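Local coordinates for rusticyanin (Thiobacillus ferrooxidans, PDB 2CAL), which carries electrons from cytochrome c552 to an A-type oxidase in the periplasm, using a single bound copper ion, at residues G23-D28 with E54-K59; V30-K35 with P61-P66; V37-A42 with A69-T74. The protein carries 1 engineered substitution. One frame throughout, in Å; residues are numbered along the deposited sequence.

From the N terminus the chain lays down 23-28, 30-35 and 37-42 in turn, then meets their partners 54-59, 61-66 and 69-74 in the same order. Each contact therefore closes a loop of about 25 residues, and the three loops cross without nesting. Contact 1 spans the two sheets of the sandwich, setting edge strand 24-26 beside the turn between strands 53-55 and 58-59. Contact 2 pairs strands 29-31 and 62-65 within the sheet that holds 24-26; contact 3 pairs strands 36-43 and 70-77 in the facing sheet. Tyr-32 of contact 2 packs on Val-39 of contact 3, joining the sheets through the core.

Contact 1: residues G23-D28 with E54-K59; sequences GKVSGD and EVHDKK
Lys-58 turns CG anti to its carbonyl carbon (chi1 -59°) and bends again at its next two torsions, which curls the chain obliquely past Val-25 and brings its end up to Gly-27 and Asp-28. Val-25 answers with CG1, anti to its own backbone N, which lies 4.0 Å from Lys-58 CG. Its other branch, CG2, sits beside the backbone N and comes obliquely to the imidazole, 3.6 Å from His-56 CD2. A branched valine thus serves two neighbours at once, one methyl each. At the far end of the ring, CE1 of His-56 approaches the carbonyl O of Gly-23 to 3.0 Å. The ring's polar partner lies elsewhere: ND1 is hydrogen-bonded to Asp-21, whose OD1 also takes Gly-23 N. The second segment is a two-residue beta hairpin, a type I' turn from Val-55 to Lys-58 closed by a pair of backbone hydrogen bonds. His-56 and Asp-57 occupy its corners with positive phi, a conformation aspartate tolerates better than most residues. This hairpin tip belongs to one sheet of the cupredoxin sandwich and strand 24-26 to the other. With an alanine in place of His-56, Asp-21 would probably lose its ring partner and a gap would open beside Val-25 CG2. Between Lys-58 and Gly-27/Asp-28, two waters bridge what the direct charge contact spans only at long range. NZ of Lys-58 stands 3.7 Å from Asp-28 OD1, a long salt bridge, while one water joins NZ to Gly-27 O and another, 2.8 Å from Asp-28 OD1, joins it to that carboxylate. Gly-27 suits its place because its backbone angles (phi 61°, psi -129°) are ones a residue with a side chain rarely adopts. The methylene CE of Lys-58 rests 3.3 Å from Gly-27 O.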
loop_
_atom_site.group_PDB
_atom_site.type_symbol
_atom_site.label_atom_id
_atom_site.label_comp_id
_atom_site.label_asym_id
_atom_site.label_seq_id
_atom_site.Cartn_x
_atom_site.Cartn_y
_atom_site.Cartn_z
ATOM N N GLY A 23 11.606 3.621 -5.275
ATOM C CA GLY A 23 12.299 2.360 -5.044
ATOM C C GLY A 23 13.071 1.838 -6.220
ATOM O O GLY A 23 12.854 2.279 -7.369
ATOM N N LYS A 24 13.956 0.871 -5.990
ATOM C CA LYS A 24 14.739 0.166 -6.965
ATOM C C LYS A 24 14.391 -1.303 -6.845
ATOM O O LYS A 24 14.430 -1.842 -5.745
ATOM C CB LYS A 24 16.257 0.418 -6.734
ATOM C CG LYS A 24 17.170 -0.217 -7.776
ATOM C CD LYS A 24 18.646 0.046 -7.425
ATOM C CE LYS A 24 19.561 -0.600 -8.443
ATOM N N VAL A 25 14.015 -1.953 -7.940
ATOM C CA VAL A 25 13.551 -3.312 -7.994
ATOM C C VAL A 25 14.634 -4.321 -8.267
ATOM O O VAL A 25 15.453 -4.196 -9.171
ATOM C CB VAL A 25 12.443 -3.443 -9.076
ATOM C CG1 VAL A 25 12.023 -4.897 -9.134
ATOM C CG2 VAL A 25 11.256 -2.532 -8.841
ATOM N N SER A 26 14.637 -5.416 -7.534
ATOM C CA SER A 26 15.380 -6.635 -7.880
ATOM C C SER A 26 14.484 -7.821 -7.506
ATOM O O SER A 26 14.164 -8.000 -6.323
ATOM C CB SER A 26 16.741 -6.767 -7.233
ATOM O OG SER A 26 17.304 -8.025 -7.696
ATOM N N GLY A 27 14.036 -8.612 -8.456
ATOM C CA GLY A 27 13.120 -9.721 -8.170
ATOM C C GLY A 27 11.859 -9.138 -7.574
ATOM O O GLY A 27 11.292 -8.176 -8.089
ATOM N N ASP A 28 11.427 -9.659 -6.444
ATOM C CA ASP A 28 10.194 -9.199 -5.807
ATOM C C ASP A 28 10.467 -8.346 -4.586
ATOM O O ASP A 28 9.688 -8.244 -3.630
ATOM C CB ASP A 28 9.314 -10.352 -5.382
ATOM C CG ASP A 28 8.594 -11.038 -6.529
ATOM O OD1 ASP A 28 8.196 -10.285 -7.441
ATOM O OD2 ASP A 28 8.423 -12.265 -6.433
ATOM N N GLU A 54 0.027 -3.415 -5.866
ATOM C CA GLU A 54 1.174 -3.215 -6.744
ATOM C C GLU A 54 1.963 -2.011 -6.216
ATOM O O GLU A 54 1.410 -0.945 -5.888
ATOM C CB GLU A 54 0.732 -2.991 -8.195
ATOM C CG GLU A 54 0.405 -4.298 -8.933
ATOM C CD GLU A 54 -0.810 -5.016 -8.354
ATOM O OE1 GLU A 54 -1.939 -4.482 -8.368
ATOM O OE2 GLU A 54 -0.540 -6.162 -7.936
ATOM N N VAL A 55 3.274 -2.196 -6.220
ATOM C CA VAL A 55 4.212 -1.139 -5.852
ATOM C C VAL A 55 5.353 -1.234 -6.870
ATOM O O VAL A 55 5.959 -2.294 -7.012
ATOM C CB VAL A 55 4.774 -1.276 -4.415
ATOM C CG1 VAL A 55 5.774 -0.156 -4.106
ATOM C CG2 VAL A 55 3.657 -1.248 -3.393
ATOM N N HIS A 56 5.609 -0.131 -7.552
ATOM C CA HIS A 56 6.690 -0.074 -8.560
ATOM C C HIS A 56 6.507 -1.185 -9.594
ATOM O O HIS A 56 7.430 -1.837 -10.057
ATOM C CB HIS A 56 8.099 -0.130 -7.905
ATOM C CG HIS A 56 9.117 0.654 -8.709
ATOM N ND1 HIS A 56 9.608 1.831 -8.239
ATOM C CD2 HIS A 56 9.634 0.463 -9.922
ATOM C CE1 HIS A 56 10.453 2.345 -9.151
ATOM N NE2 HIS A 56 10.492 1.517 -10.176
ATOM N N ASP A 57 5.226 -1.438 -9.967
ATOM C CA ASP A 57 4.828 -2.392 -10.960
ATOM C C ASP A 57 5.048 -3.849 -10.570
ATOM O O ASP A 57 4.976 -4.729 -11.434
ATOM C CB ASP A 57 5.522 -2.145 -12.315
ATOM C CG ASP A 57 4.594 -2.446 -13.474
ATOM O OD1 ASP A 57 3.379 -2.225 -13.385
ATOM O OD2 ASP A 57 5.167 -2.904 -14.474
ATOM N N LYS A 58 5.275 -4.113 -9.285
ATOM C CA LYS A 58 5.460 -5.466 -8.762
ATOM C C LYS A 58 4.287 -5.843 -7.850
ATOM O O LYS A 58 3.716 -4.990 -7.182
ATOM C CB LYS A 58 6.759 -5.600 -7.962
ATOM C CG LYS A 58 8.036 -5.254 -8.758
ATOM C CD LYS A 58 8.201 -6.193 -9.966
ATOM C CE LYS A 58 8.443 -7.635 -9.569
ATOM N NZ LYS A 58 8.452 -8.549 -10.754
ATOM N N LYS A 59 3.932 -7.111 -7.821
ATOM C CA LYS A 59 2.849 -7.659 -6.996
ATOM C C LYS A 59 3.356 -7.966 -5.594
ATOM O O LYS A 59 4.244 -8.804 -5.388
ATOM C CB LYS A 59 2.270 -8.934 -7.633
ATOM C CG LYS A 59 1.112 -9.576 -6.887
ATOM C CD LYS A 59 0.698 -10.969 -7.380
ATOM C CE LYS A 59 1.485 -12.037 -6.639
ATOM N NZ LYS A 59 0.619 -12.879 -5.760
HETATM O O HOH W 1 11.424 -7.962 -10.787
HETATM O O HOH W 2 9.049 -11.074 -10.034
#

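Contact 2: residues V30-K35 with P61-P66; sequences VTYSGK and PTLEIP
Tyr-32 lies obliquely across Leu-63 and Ile-65, its ring reaching back alongside the neighbouring strand. CE1 of Tyr-32 comes 4.0 Å from Leu-63 CB, and CD1 is equally near CG1 of Ile-65. The same ring edge meets the carbonyl O of Glu-64 in its plane, 3.6 Å from CD1. Turning CG anti to the carbonyl carbon (chi1 -57°) carries the ring back beside the backbone N, with CD1 and CE1 next to these residues. A long aromatic side chain suits the spot, since it fills the hydrophobic interior while its hydroxyl bonds to Asp-21 OD2. Val-30 and Pro-61, by contrast, lie side by side and point the same way, with CG2 of Val-30 3.8 Å from Pro-61 CB. Leu-63 CD2 comes to 4.1 Å from Val-30 CB, on the same face of the sheet. Strands 29-31 and 62-65 run parallel here, in one sheet of the cupredoxin beta-sandwich. Val-30 gives its N-H to Thr-62 O (2.9 Å) and takes that of Glu-64, while Tyr-32 N donates almost straight to Glu-64 O, at 170°. On the core-facing side, Tyr-32 and Leu-63 meet Val-39 of the opposing sheet, while Ile-65 packs on Ile-151 of strand 148-153, the next strand of its own sheet. On the other face Thr-31 and Glu-64 cross obliquely, OG1 of Thr-31 3.8 Å from Glu-64 CB; the carboxylate leads away from the contact. Here polar residues fit because that side faces outward, and branched threonine favours an extended strand. Pro-66 ends the pairing: with no N-H to give, it sets ring carbon CD 3.5 Å from Tyr-32 O, where the pattern of bonds would otherwise have continued.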
loop_
_atom_site.group_PDB
_atom_site.type_symbol
_atom_site.label_atom_id
_atom_site.label_comp_id
_atom_site.label_asym_id
_atom_site.label_seq_id
_atom_site.Cartn_x
_atom_site.Cartn_y
_atom_site.Cartn_z
ATOM N N VAL A 30 11.647 -4.316 -3.449
ATOM C CA VAL A 30 11.753 -2.907 -3.822
ATOM C C VAL A 30 12.544 -2.160 -2.724
ATOM O O VAL A 30 12.063 -2.121 -1.582
ATOM C CB VAL A 30 10.415 -2.203 -4.069
ATOM C CG1 VAL A 30 10.589 -0.746 -4.487
ATOM C CG2 VAL A 30 9.573 -2.947 -5.123
ATOM N N THR A 31 13.693 -1.606 -3.069
ATOM C CA THR A 31 14.584 -0.990 -2.055
ATOM C C THR A 31 14.571 0.522 -2.157
ATOM O O THR A 31 14.777 1.057 -3.261
ATOM C CB THR A 31 16.015 -1.543 -2.243
ATOM O OG1 THR A 31 16.027 -2.962 -1.978
ATOM C CG2 THR A 31 17.007 -0.966 -1.247
ATOM N N TYR A 32 14.389 1.210 -1.072
ATOM C CA TYR A 32 14.318 2.656 -0.954
ATOM C C TYR A 32 15.553 3.232 -0.240
ATOM O O TYR A 32 16.232 2.496 0.469
ATOM C CB TYR A 32 13.055 3.107 -0.200
ATOM C CG TYR A 32 11.782 2.608 -0.856
ATOM C CD1 TYR A 32 11.268 1.357 -0.711
ATOM C CD2 TYR A 32 11.061 3.495 -1.708
ATOM C CE1 TYR A 32 10.105 0.928 -1.327
ATOM C CE2 TYR A 32 9.887 3.067 -2.351
ATOM C CZ TYR A 32 9.424 1.804 -2.149
ATOM O OH TYR A 32 8.286 1.330 -2.758
ATOM N N SER A 33 15.837 4.501 -0.498
ATOM C CA SER A 33 17.034 5.157 0.033
ATOM C C SER A 33 16.785 6.640 0.108
ATOM O O SER A 33 15.993 7.223 -0.613
ATOM C CB SER A 33 18.242 4.848 -0.831
ATOM O OG SER A 33 17.984 5.227 -2.177
ATOM N N GLY A 34 17.500 7.345 0.999
ATOM C CA GLY A 34 17.402 8.756 1.223
ATOM C C GLY A 34 16.736 9.170 2.525
ATOM O O GLY A 34 16.274 8.286 3.286
ATOM N N LYS A 35 16.651 10.465 2.777
ATOM C CA LYS A 35 16.075 10.998 4.002
ATOM C C LYS A 35 14.563 10.851 4.036
ATOM O O LYS A 35 14.031 10.490 5.090
ATOM C CB LYS A 35 16.437 12.482 4.176
ATOM C CG LYS A 35 17.930 12.634 4.412
ATOM C CD LYS A 35 18.430 14.067 4.511
ATOM C CE LYS A 35 19.180 14.298 5.824
ATOM N NZ LYS A 35 20.639 14.579 5.696
ATOM N N PRO A 61 5.354 -6.758 -3.385
ATOM C CA PRO A 61 6.779 -6.913 -3.154
ATOM C C PRO A 61 7.140 -6.606 -1.723
ATOM O O PRO A 61 6.461 -5.886 -0.975
ATOM C CB PRO A 61 7.382 -5.887 -4.123
ATOM C CG PRO A 61 6.359 -4.791 -4.125
ATOM C CD PRO A 61 5.033 -5.534 -4.133
ATOM N N THR A 62 8.288 -7.135 -1.312
ATOM C CA THR A 62 8.830 -6.757 -0.015
ATOM C C THR A 62 9.549 -5.415 -0.138
ATOM O O THR A 62 10.364 -5.192 -1.039
ATOM C CB THR A 62 9.789 -7.833 0.490
ATOM O OG1 THR A 62 9.007 -9.036 0.678
ATOM C CG2 THR A 62 10.464 -7.453 1.795
ATOM N N LEU A 63 9.173 -4.461 0.726
ATOM C CA LEU A 63 9.780 -3.127 0.715
ATOM C C LEU A 63 10.933 -3.034 1.689
ATOM O O LEU A 63 10.707 -3.305 2.892
ATOM C CB LEU A 63 8.750 -2.061 1.027
ATOM C CG LEU A 63 7.376 -2.190 0.336
ATOM C CD1 LEU A 63 6.493 -0.993 0.709
ATOM C CD2 LEU A 63 7.547 -2.281 -1.173
ATOM N N GLU A 64 12.093 -2.642 1.241
ATOM C CA GLU A 64 13.287 -2.480 2.107
ATOM C C GLU A 64 13.491 -0.998 2.321
ATOM O O GLU A 64 13.784 -0.214 1.383
ATOM C CB GLU A 64 14.483 -3.144 1.449
ATOM C CG GLU A 64 14.316 -4.639 1.315
ATOM C CD GLU A 64 14.621 -5.466 2.557
ATOM O OE1 GLU A 64 15.168 -4.951 3.571
ATOM O OE2 GLU A 64 14.339 -6.687 2.530
ATOM N N ILE A 65 13.303 -0.524 3.533
ATOM C CA ILE A 65 13.331 0.879 3.922
ATOM C C ILE A 65 14.432 1.162 4.927
ATOM O O ILE A 65 14.577 0.386 5.874
ATOM C CB ILE A 65 11.949 1.313 4.461
ATOM C CG1 ILE A 65 10.922 1.234 3.292
ATOM C CG2 ILE A 65 11.946 2.667 5.156
ATOM C CD1 ILE A 65 9.518 1.484 3.797
ATOM N N PRO A 66 15.228 2.203 4.772
ATOM C CA PRO A 66 16.307 2.457 5.747
ATOM C C PRO A 66 15.706 2.967 7.048
ATOM O O PRO A 66 14.853 3.831 7.090
ATOM C CB PRO A 66 17.178 3.534 5.122
ATOM C CG PRO A 66 16.529 3.941 3.863
ATOM C CD PRO A 66 15.226 3.218 3.717
#

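Contact 3: residues V37-A42 with A69-T74; sequences VHVVAA and ATVDVT
Asp-72 stands alongside His-38 on neighbouring strands, both side chains pointing the same way. Starting at its CB, Asp-72 first touches the carbonyl O of Val-37 at 3.7 Å, and the same carbon lies 4.0 Å from ND1 of His-38. CG then lies anti to the carbonyl carbon (chi1 -74°), beside the backbone N, and the two carboxylate oxygens go to different neighbours. OD2 approaches the imidazole obliquely, 3.8 Å from His-38 CE1, with the ring and carboxylate planes turned 70° apart. OD1 reaches instead to Thr-125 OG1 on the adjoining strand 119-126 and is hydrogen-bonded there. The backbone of Asp-72 is held as firmly: its N-H goes to Val-37 O, and its own O accepts Val-39 N through a more bent bond of 152°. Three further bonds complete the parallel pairing, one before and two after, the last being Ala-41 N to Thr-74 O at 2.9 Å. The other face of the strands carries valines, whose branched carbons suit extended backbone and pack well in a core. Val-39 CG2 meets Val-71 CG1 at 3.8 Å, and CG2 of Val-37, squeezed between its own N and carbonyl carbon, reaches CG2 of Val-71 at 4.0 Å. This face looks inward in the cupredoxin sandwich, where Val-71 meets Ile-65 of the facing sheet. On the face of His-38 and Asp-72, Val-40 and Thr-74 run side by side, 4.1 Å between Val-40 CG1 and Thr-74 CB; Thr-74 OG1 bonds to Asp-123. Between these two strands, then, register rests on backbone hydrogen bonds and apolar packing, while the Asp-72 to His-38 contact, with no hydrogen bond between them, would probably add an electrostatic attraction only if the imidazole is protonated.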
loop_
_atom_site.group_PDB
_atom_site.type_symbol
_atom_site.label_atom_id
_atom_site.label_comp_id
_atom_site.label_asym_id
_atom_site.label_seq_id
_atom_site.Cartn_x
_atom_site.Cartn_y
_atom_site.Cartn_z
ATOM N N VAL A 37 11.612 8.854 1.639
ATOM C CA VAL A 37 11.347 7.909 0.551
ATOM C C VAL A 37 9.857 7.982 0.189
ATOM O O VAL A 37 9.029 8.342 1.037
ATOM C CB VAL A 37 11.821 6.510 0.890
ATOM C CG1 VAL A 37 13.286 6.560 1.349
ATOM C CG2 VAL A 37 10.948 5.860 1.986
ATOM N N HIS A 38 9.560 7.684 -1.058
ATOM C CA HIS A 38 8.192 7.851 -1.588
ATOM C C HIS A 38 7.699 6.532 -2.126
ATOM O O HIS A 38 8.181 6.053 -3.149
ATOM C CB HIS A 38 8.213 8.952 -2.654
ATOM C CG HIS A 38 8.891 10.198 -2.135
ATOM N ND1 HIS A 38 8.197 11.288 -1.608
ATOM C CD2 HIS A 38 10.183 10.572 -2.075
ATOM C CE1 HIS A 38 9.047 12.243 -1.217
ATOM N NE2 HIS A 38 10.279 11.807 -1.501
ATOM N N VAL A 39 6.787 5.906 -1.385
ATOM C CA VAL A 39 6.166 4.632 -1.721
ATOM C C VAL A 39 4.822 4.929 -2.402
ATOM O O VAL A 39 3.989 5.600 -1.773
ATOM C CB VAL A 39 5.940 3.801 -0.464
ATOM C CG1 VAL A 39 5.223 2.493 -0.822
ATOM C CG2 VAL A 39 7.255 3.518 0.267
ATOM N N VAL A 40 4.640 4.417 -3.610
ATOM C CA VAL A 40 3.316 4.617 -4.259
ATOM C C VAL A 40 2.753 3.235 -4.522
ATOM O O VAL A 40 3.256 2.450 -5.334
ATOM C CB VAL A 40 3.406 5.487 -5.523
ATOM C CG1 VAL A 40 1.981 5.720 -6.045
ATOM C CG2 VAL A 40 4.107 6.810 -5.236
ATOM N N ALA A 41 1.662 2.945 -3.793
ATOM C CA ALA A 41 0.999 1.662 -3.864
ATOM C C ALA A 41 -0.403 1.774 -4.443
ATOM O O ALA A 41 -1.079 2.774 -4.203
ATOM C CB ALA A 41 0.858 1.084 -2.440
ATOM N N ALA A 42 -0.796 0.751 -5.178
ATOM C CA ALA A 42 -2.169 0.705 -5.734
ATOM C C ALA A 42 -2.781 -0.632 -5.455
ATOM O O ALA A 42 -2.137 -1.671 -5.388
ATOM C CB ALA A 42 -2.126 0.891 -7.254
ATOM N N ALA A 69 14.431 6.833 7.997
ATOM C CA ALA A 69 13.837 7.565 6.888
ATOM C C ALA A 69 12.401 7.956 7.206
ATOM O O ALA A 69 11.646 7.247 7.891
ATOM C CB ALA A 69 13.832 6.716 5.624
ATOM N N THR A 70 12.007 9.113 6.676
ATOM C CA THR A 70 10.596 9.471 6.558
ATOM C C THR A 70 9.982 8.730 5.373
ATOM O O THR A 70 10.557 8.756 4.302
ATOM C CB THR A 70 10.430 10.972 6.368
ATOM O OG1 THR A 70 11.008 11.632 7.515
ATOM C CG2 THR A 70 8.976 11.383 6.260
ATOM N N VAL A 71 8.851 8.081 5.581
ATOM C CA VAL A 71 8.214 7.284 4.540
ATOM C C VAL A 71 6.912 8.024 4.163
ATOM O O VAL A 71 5.999 8.135 4.971
ATOM C CB VAL A 71 7.930 5.833 4.958
ATOM C CG1 VAL A 71 7.376 5.035 3.755
ATOM C CG2 VAL A 71 9.162 5.142 5.525
ATOM N N ASP A 72 6.852 8.523 2.935
ATOM C CA ASP A 72 5.643 9.177 2.433
ATOM C C ASP A 72 4.965 8.156 1.543
ATOM O O ASP A 72 5.498 7.745 0.493
ATOM C CB ASP A 72 6.012 10.433 1.656
ATOM C CG ASP A 72 6.455 11.580 2.532
ATOM O OD1 ASP A 72 6.310 11.609 3.783
ATOM O OD2 ASP A 72 6.986 12.544 1.927
ATOM N N VAL A 73 3.808 7.699 1.998
ATOM C CA VAL A 73 3.024 6.681 1.286
ATOM C C VAL A 73 1.869 7.391 0.538
ATOM O O VAL A 73 1.111 8.156 1.122
ATOM C CB VAL A 73 2.440 5.628 2.233
ATOM C CG1 VAL A 73 1.690 4.559 1.441
ATOM C CG2 VAL A 73 3.567 4.986 3.038
ATOM N N THR A 74 1.746 7.065 -0.721
ATOM C CA THR A 74 0.572 7.402 -1.537
ATOM C C THR A 74 -0.134 6.087 -1.864
ATOM O O THR A 74 0.517 5.131 -2.293
ATOM C CB THR A 74 0.986 8.069 -2.859
ATOM O OG1 THR A 74 1.791 9.229 -2.565
ATOM C CG2 THR A 74 -0.247 8.513 -3.629
#